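Local coordinates for phenol hydroxylase component phN (Pseudomonas stutzeri, PDB 3U52), which probably serves as the diiron oxygenase subunit of a multicomponent phenol hydroxylase, using dioxygen to hydroxylate phenol and related aromatic compounds, at residues P175-E189 with W261-L275. Numbering follows the deposited sequence.
Sequences PKSFFDDARSAGPFE and WIDKWFWRGFRLLSL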
loop_
_atom_site.group_PDB
_atom_site.type_symbol
_atom_site.label_atom_id
_atom_site.label_comp_id
_atom_site.label_asym_id
_atom_site.label_seq_id
_atom_site.Cartn_x
_atom_site.Cartn_y
_atom_site.Cartn_z
ATOM N N PRO A 175 16.219 22.812 18.863
ATOM C CA PRO A 175 14.931 22.129 19.087
ATOM C C PRO A 175 14.744 21.489 20.461
ATOM O O PRO A 175 13.640 21.540 20.990
ATOM C CB PRO A 175 14.934 20.987 18.035
ATOM C CG PRO A 175 16.323 20.906 17.533
ATOM C CD PRO A 175 16.932 22.262 17.696
ATOM N N LYS A 176 15.785 20.877 21.025
ATOM C CA LYS A 176 15.669 20.233 22.336
ATOM C C LYS A 176 15.246 21.204 23.461
ATOM O O LYS A 176 14.272 20.927 24.193
ATOM C CB LYS A 176 16.959 19.505 22.705
ATOM C CG LYS A 176 16.780 18.539 23.905
ATOM C CD LYS A 176 18.108 17.911 24.245
ATOM C CE LYS A 176 18.189 17.485 25.714
ATOM N NZ LYS A 176 17.325 16.325 26.007
ATOM N N SER A 177 15.946 22.336 23.589
ATOM C CA SER A 177 15.589 23.283 24.633
ATOM C C SER A 177 14.219 23.951 24.396
ATOM O O SER A 177 13.534 24.314 25.358
ATOM C CB SER A 177 16.699 24.341 24.847
ATOM O OG SER A 177 16.751 25.230 23.749
ATOM N N PHE A 178 13.805 24.112 23.134
ATOM C CA PHE A 178 12.426 24.592 22.805
ATOM C C PHE A 178 11.395 23.680 23.452
ATOM O O PHE A 178 10.468 24.130 24.168
ATOM C CB PHE A 178 12.192 24.600 21.254
ATOM C CG PHE A 178 10.796 24.992 20.861
ATOM C CD1 PHE A 178 9.798 24.039 20.759
ATOM C CD2 PHE A 178 10.493 26.321 20.548
ATOM C CE1 PHE A 178 8.478 24.416 20.407
ATOM C CE2 PHE A 178 9.176 26.730 20.158
ATOM C CZ PHE A 178 8.178 25.800 20.132
ATOM N N PHE A 179 11.544 22.374 23.209
ATOM C CA PHE A 179 10.572 21.461 23.788
ATOM C C PHE A 179 10.739 21.182 25.305
ATOM O O PHE A 179 9.748 20.881 25.970
ATOM C CB PHE A 179 10.509 20.124 22.986
ATOM C CG PHE A 179 9.098 19.742 22.638
ATOM C CD1 PHE A 179 8.504 20.225 21.502
ATOM C CD2 PHE A 179 8.361 18.938 23.500
ATOM C CE1 PHE A 179 7.142 19.922 21.193
ATOM C CE2 PHE A 179 7.027 18.601 23.215
ATOM C CZ PHE A 179 6.416 19.095 22.063
ATOM N N ASP A 180 11.973 21.223 25.821
ATOM C CA ASP A 180 12.220 21.109 27.286
ATOM C C ASP A 180 11.545 22.274 27.985
ATOM O O ASP A 180 10.967 22.081 29.008
ATOM C CB ASP A 180 13.702 21.106 27.618
ATOM C CG ASP A 180 14.363 19.757 27.394
ATOM O OD1 ASP A 180 13.670 18.780 26.953
ATOM O OD2 ASP A 180 15.604 19.639 27.668
ATOM N N ASP A 181 11.608 23.475 27.410
ATOM C CA ASP A 181 10.964 24.678 27.955
ATOM C C ASP A 181 9.467 24.434 28.077
ATOM O O ASP A 181 8.899 24.589 29.164
ATOM C CB ASP A 181 11.350 25.864 27.046
ATOM C CG ASP A 181 10.937 27.248 27.583
ATOM O OD1 ASP A 181 10.027 27.367 28.408
ATOM O OD2 ASP A 181 11.520 28.243 27.097
ATOM N N ALA A 182 8.824 23.950 26.990
ATOM C CA ALA A 182 7.376 23.662 27.026
ATOM C C ALA A 182 6.992 22.569 28.033
ATOM O O ALA A 182 6.019 22.725 28.753
ATOM C CB ALA A 182 6.849 23.281 25.591
ATOM N N ARG A 183 7.741 21.473 28.068
ATOM C CA ARG A 183 7.383 20.371 28.989
ATOM C C ARG A 183 7.727 20.653 30.492
ATOM O O ARG A 183 7.132 20.069 31.395
ATOM C CB ARG A 183 8.068 19.110 28.553
ATOM C CG ARG A 183 7.521 18.538 27.230
ATOM C CD ARG A 183 7.815 17.063 27.210
ATOM N NE ARG A 183 9.231 16.818 27.013
ATOM C CZ ARG A 183 9.916 15.777 27.490
ATOM N NH1 ARG A 183 11.215 15.665 27.211
ATOM N NH2 ARG A 183 9.337 14.874 28.272
ATOM N N SER A 184 8.657 21.568 30.748
ATOM C CA SER A 184 8.870 21.986 32.106
ATOM C C SER A 184 7.861 23.010 32.605
ATOM O O SER A 184 7.749 23.238 33.821
ATOM C CB SER A 184 10.287 22.451 32.274
ATOM O OG SER A 184 10.535 23.589 31.492
ATOM N N ALA A 185 7.162 23.660 31.668
ATOM C CA ALA A 185 6.147 24.657 31.951
ATOM C C ALA A 185 4.898 23.903 32.473
ATOM O O ALA A 185 4.828 22.669 32.371
ATOM C CB ALA A 185 5.807 25.419 30.678
ATOM N N GLY A 186 3.949 24.620 33.072
ATOM C CA GLY A 186 2.661 23.996 33.440
ATOM C C GLY A 186 1.801 23.630 32.217
ATOM O O GLY A 186 2.211 23.884 31.043
ATOM N N PRO A 187 0.636 22.989 32.467
ATOM C CA PRO A 187 -0.210 22.451 31.395
ATOM C C PRO A 187 -0.865 23.487 30.452
ATOM O O PRO A 187 -0.912 23.258 29.245
ATOM C CB PRO A 187 -1.279 21.614 32.158
ATOM C CG PRO A 187 -1.272 22.204 33.583
ATOM C CD PRO A 187 0.122 22.677 33.823
ATOM N N PHE A 188 -1.334 24.619 30.974
ATOM C CA PHE A 188 -1.870 25.658 30.094
ATOM C C PHE A 188 -0.834 26.274 29.169
ATOM O O PHE A 188 -1.146 26.573 27.988
ATOM C CB PHE A 188 -2.653 26.725 30.875
ATOM C CG PHE A 188 -3.923 26.180 31.534
ATOM C CD1 PHE A 188 -3.976 26.012 32.900
ATOM C CD2 PHE A 188 -5.043 25.882 30.772
ATOM C CE1 PHE A 188 -5.133 25.503 33.511
ATOM C CE2 PHE A 188 -6.213 25.364 31.357
ATOM C CZ PHE A 188 -6.240 25.171 32.748
ATOM N N GLU A 189 0.365 26.493 29.693
ATOM C CA GLU A 189 1.451 27.047 28.849
ATOM C C GLU A 189 1.888 25.986 27.843
ATOM O O GLU A 189 2.088 26.297 26.667
ATOM C CB GLU A 189 2.643 27.552 29.671
ATOM C CG GLU A 189 3.710 28.211 28.776
ATOM C CD GLU A 189 4.884 28.800 29.537
ATOM O OE1 GLU A 189 5.773 29.328 28.862
ATOM O OE2 GLU A 189 4.947 28.768 30.786
ATOM N N TRP A 261 2.433 34.553 26.918
ATOM C CA TRP A 261 2.786 33.255 26.282
ATOM C C TRP A 261 2.828 33.348 24.775
ATOM O O TRP A 261 3.661 32.720 24.163
ATOM C CB TRP A 261 1.846 32.104 26.666
ATOM C CG TRP A 261 1.943 31.732 28.120
ATOM C CD1 TRP A 261 3.018 31.908 28.944
ATOM C CD2 TRP A 261 0.945 31.069 28.886
ATOM N NE1 TRP A 261 2.729 31.425 30.203
ATOM C CE2 TRP A 261 1.467 30.895 30.193
ATOM C CE3 TRP A 261 -0.346 30.596 28.591
ATOM C CZ2 TRP A 261 0.743 30.247 31.225
ATOM C CZ3 TRP A 261 -1.074 29.969 29.624
ATOM C CH2 TRP A 261 -0.522 29.820 30.917
ATOM N N ILE A 262 1.901 34.093 24.174
ATOM C CA ILE A 262 1.918 34.274 22.711
ATOM C C ILE A 262 3.246 34.993 22.340
ATOM O O ILE A 262 3.946 34.586 21.425
ATOM C CB ILE A 262 0.669 35.045 22.234
ATOM C CG1 ILE A 262 -0.600 34.150 22.260
ATOM C CG2 ILE A 262 0.863 35.668 20.870
ATOM C CD1 ILE A 262 -1.904 34.913 22.000
ATOM N N ASP A 263 3.586 36.062 23.041
ATOM C CA ASP A 263 4.839 36.776 22.751
ATOM C C ASP A 263 6.069 35.864 22.892
ATOM O O ASP A 263 6.937 35.861 22.002
ATOM C CB ASP A 263 4.993 37.952 23.706
ATOM C CG ASP A 263 3.987 39.087 23.458
ATOM O OD1 ASP A 263 3.832 39.922 24.393
ATOM O OD2 ASP A 263 3.336 39.185 22.384
ATOM N N LYS A 264 6.143 35.098 23.993
ATOM C CA LYS A 264 7.274 34.128 24.226
ATOM C C LYS A 264 7.361 33.011 23.139
ATOM O O LYS A 264 8.428 32.761 22.540
ATOM C CB LYS A 264 7.118 33.464 25.589
ATOM C CG LYS A 264 8.166 32.382 25.888
ATOM C CD LYS A 264 7.904 31.722 27.243
ATOM C CE LYS A 264 8.714 30.447 27.261
ATOM N NZ LYS A 264 8.548 29.792 28.628
ATOM N N TRP A 265 6.230 32.382 22.838
ATOM C CA TRP A 265 6.266 31.204 22.000
ATOM C C TRP A 265 6.267 31.582 20.538
ATOM O O TRP A 265 6.775 30.845 19.729
ATOM C CB TRP A 265 5.091 30.255 22.365
ATOM C CG TRP A 265 5.481 29.592 23.684
ATOM C CD1 TRP A 265 4.986 29.876 24.914
ATOM C CD2 TRP A 265 6.539 28.620 23.885
ATOM N NE1 TRP A 265 5.653 29.136 25.878
ATOM C CE2 TRP A 265 6.580 28.331 25.257
ATOM C CE3 TRP A 265 7.400 27.922 23.016
ATOM C CZ2 TRP A 265 7.488 27.378 25.818
ATOM C CZ3 TRP A 265 8.326 26.979 23.569
ATOM C CH2 TRP A 265 8.346 26.730 24.953
ATOM N N PHE A 266 5.669 32.721 20.193
ATOM C CA PHE A 266 5.935 33.272 18.859
ATOM C C PHE A 266 7.428 33.356 18.655
ATOM O O PHE A 266 7.939 32.896 17.605
ATOM C CB PHE A 266 5.351 34.687 18.623
ATOM C CG PHE A 266 5.836 35.298 17.338
ATOM C CD1 PHE A 266 6.799 36.315 17.349
ATOM C CD2 PHE A 266 5.383 34.776 16.104
ATOM C CE1 PHE A 266 7.295 36.838 16.158
ATOM C CE2 PHE A 266 5.861 35.341 14.883
ATOM C CZ PHE A 266 6.844 36.337 14.932
ATOM N N TRP A 267 8.128 33.955 19.617
ATOM C CA TRP A 267 9.531 34.287 19.418
ATOM C C TRP A 267 10.424 33.029 19.462
ATOM O O TRP A 267 11.256 32.825 18.595
ATOM C CB TRP A 267 10.017 35.418 20.341
ATOM C CG TRP A 267 11.420 35.799 19.924
ATOM C CD1 TRP A 267 12.584 35.406 20.503
ATOM C CD2 TRP A 267 11.786 36.655 18.831
ATOM N NE1 TRP A 267 13.642 35.932 19.822
ATOM C CE2 TRP A 267 13.184 36.694 18.783
ATOM C CE3 TRP A 267 11.057 37.365 17.869
ATOM C CZ2 TRP A 267 13.900 37.446 17.808
ATOM C CZ3 TRP A 267 11.759 38.117 16.905
ATOM C CH2 TRP A 267 13.155 38.152 16.886
ATOM N N ARG A 268 10.185 32.137 20.425
ATOM C CA ARG A 268 10.851 30.828 20.417
ATOM C C ARG A 268 10.562 29.972 19.154
ATOM O O ARG A 268 11.460 29.310 18.630
ATOM C CB ARG A 268 10.495 30.029 21.695
ATOM C CG ARG A 268 11.180 30.607 22.965
ATOM C CD ARG A 268 11.666 29.449 23.933
ATOM N NE ARG A 268 12.790 28.725 23.339
ATOM C CZ ARG A 268 13.672 28.009 24.021
ATOM N NH1 ARG A 268 13.555 27.887 25.326
ATOM N NH2 ARG A 268 14.661 27.384 23.394
ATOM N N GLY A 269 9.313 29.993 18.689
ATOM C CA GLY A 269 8.923 29.269 17.496
ATOM C C GLY A 269 9.611 29.871 16.276
ATOM O O GLY A 269 10.122 29.140 15.419
ATOM N N PHE A 270 9.685 31.198 16.215
ATOM C CA PHE A 270 10.404 31.855 15.104
ATOM C C PHE A 270 11.917 31.431 15.054
ATOM O O PHE A 270 12.487 31.139 13.978
ATOM C CB PHE A 270 10.258 33.399 15.256
ATOM C CG PHE A 270 11.148 34.178 14.345
ATOM C CD1 PHE A 270 11.100 33.990 12.974
ATOM C CD2 PHE A 270 12.029 35.116 14.864
ATOM C CE1 PHE A 270 11.937 34.766 12.115
ATOM C CE2 PHE A 270 12.850 35.875 14.024
ATOM C CZ PHE A 270 12.794 35.686 12.656
ATOM N N ARG A 271 12.572 31.388 16.224
ATOM C CA ARG A 271 13.981 30.987 16.288
ATOM C C ARG A 271 14.114 29.516 15.901
ATOM O O ARG A 271 15.022 29.136 15.169
ATOM C CB ARG A 271 14.598 31.312 17.673
ATOM C CG ARG A 271 14.851 32.834 17.802
ATOM C CD ARG A 271 15.910 33.240 16.767
ATOM N NE ARG A 271 16.526 34.549 17.078
ATOM C CZ ARG A 271 16.640 35.560 16.225
ATOM N NH1 ARG A 271 16.153 35.488 14.985
ATOM N NH2 ARG A 271 17.226 36.665 16.618
ATOM N N LEU A 272 13.198 28.682 16.371
ATOM C CA LEU A 272 13.289 27.268 16.012
ATOM C C LEU A 272 13.188 27.100 14.450
ATOM O O LEU A 272 13.944 26.346 13.834
ATOM C CB LEU A 272 12.170 26.512 16.721
ATOM C CG LEU A 272 12.051 25.037 16.372
ATOM C CD1 LEU A 272 13.406 24.287 16.606
ATOM C CD2 LEU A 272 10.959 24.475 17.188
ATOM N N LEU A 273 12.273 27.831 13.834
ATOM C CA LEU A 273 12.013 27.731 12.375
ATOM C C LEU A 273 13.119 28.272 11.462
ATOM O O LEU A 273 13.149 27.989 10.240
ATOM C CB LEU A 273 10.744 28.507 12.025
ATOM C CG LEU A 273 9.455 27.867 12.480
ATOM C CD1 LEU A 273 8.326 28.919 12.290
ATOM C CD2 LEU A 273 9.220 26.585 11.651
ATOM N N SER A 274 14.012 29.071 12.027
ATOM C CA SER A 274 15.198 29.477 11.290
ATOM C C SER A 274 15.950 28.257 10.684
ATOM O O SER A 274 16.470 28.355 9.590
ATOM C CB SER A 274 16.092 30.405 12.123
ATOM O OG SER A 274 16.921 29.731 13.065
ATOM N N LEU A 275 15.938 27.102 11.354
ATOM C CA LEU A 275 16.461 25.867 10.791
ATOM C C LEU A 275 15.778 25.398 9.495
ATOM O O LEU A 275 16.450 24.836 8.612
ATOM C CB LEU A 275 16.347 24.743 11.821
ATOM C CG LEU A 275 17.289 24.801 13.011
ATOM C CD1 LEU A 275 16.971 23.605 13.959
ATOM C CD2 LEU A 275 18.751 24.813 12.539
#
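Glu-189 reaches across to Trp-265 and Lys-264 with a fully extended side chain, CG anti to the backbone N (chi1 -176°). Its OE1 is gripped twice: the anti lone pair accepts Trp-265 NE1 at 3.0 Å, nearly straight and close to the indole plane, while Lys-264 NZ approaches from the syn side at 2.8 Å. The methylenes of the same glutamate lie over a face of Trp-261, CG 3.6 Å from the centroid of its five-membered ring in a CH-pi contact. With an alanine in place of Trp-261, the Glu-189 chain would probably lose the flat surface that supports it, and its carboxylate could drift from Trp-265 and Lys-264. The ammonium of Lys-264 also bridges to OD1 of Asp-181, whose OD2 turns its anti lone pair to Arg-268 NH1 (2.7 Å). Arg-268 NH2 adds a hydrogen bond to Ser-177 OG, itself bonded to Ser-173 O. Tyr-447 OH hydrogen-bonds Asp-181 OD2, and Lys-446 and Glu-443 form salt bridges with Asp-181 OD1 and Lys-264. Alongside this network, Trp-265 directs its benzo edge at a face of Phe-178 in a T-shaped pair (planes at 85°), and Leu-272 CD2 sits centrally over the opposite face, 3.7 Å from the ring centroid. Phe-178 and Trp-265 thus interlock as knobs into holes, joining helix 254-283 to helix 173-184 and the start of helix 187-216 within the helical fold of the bacterial multicomponent monooxygenases.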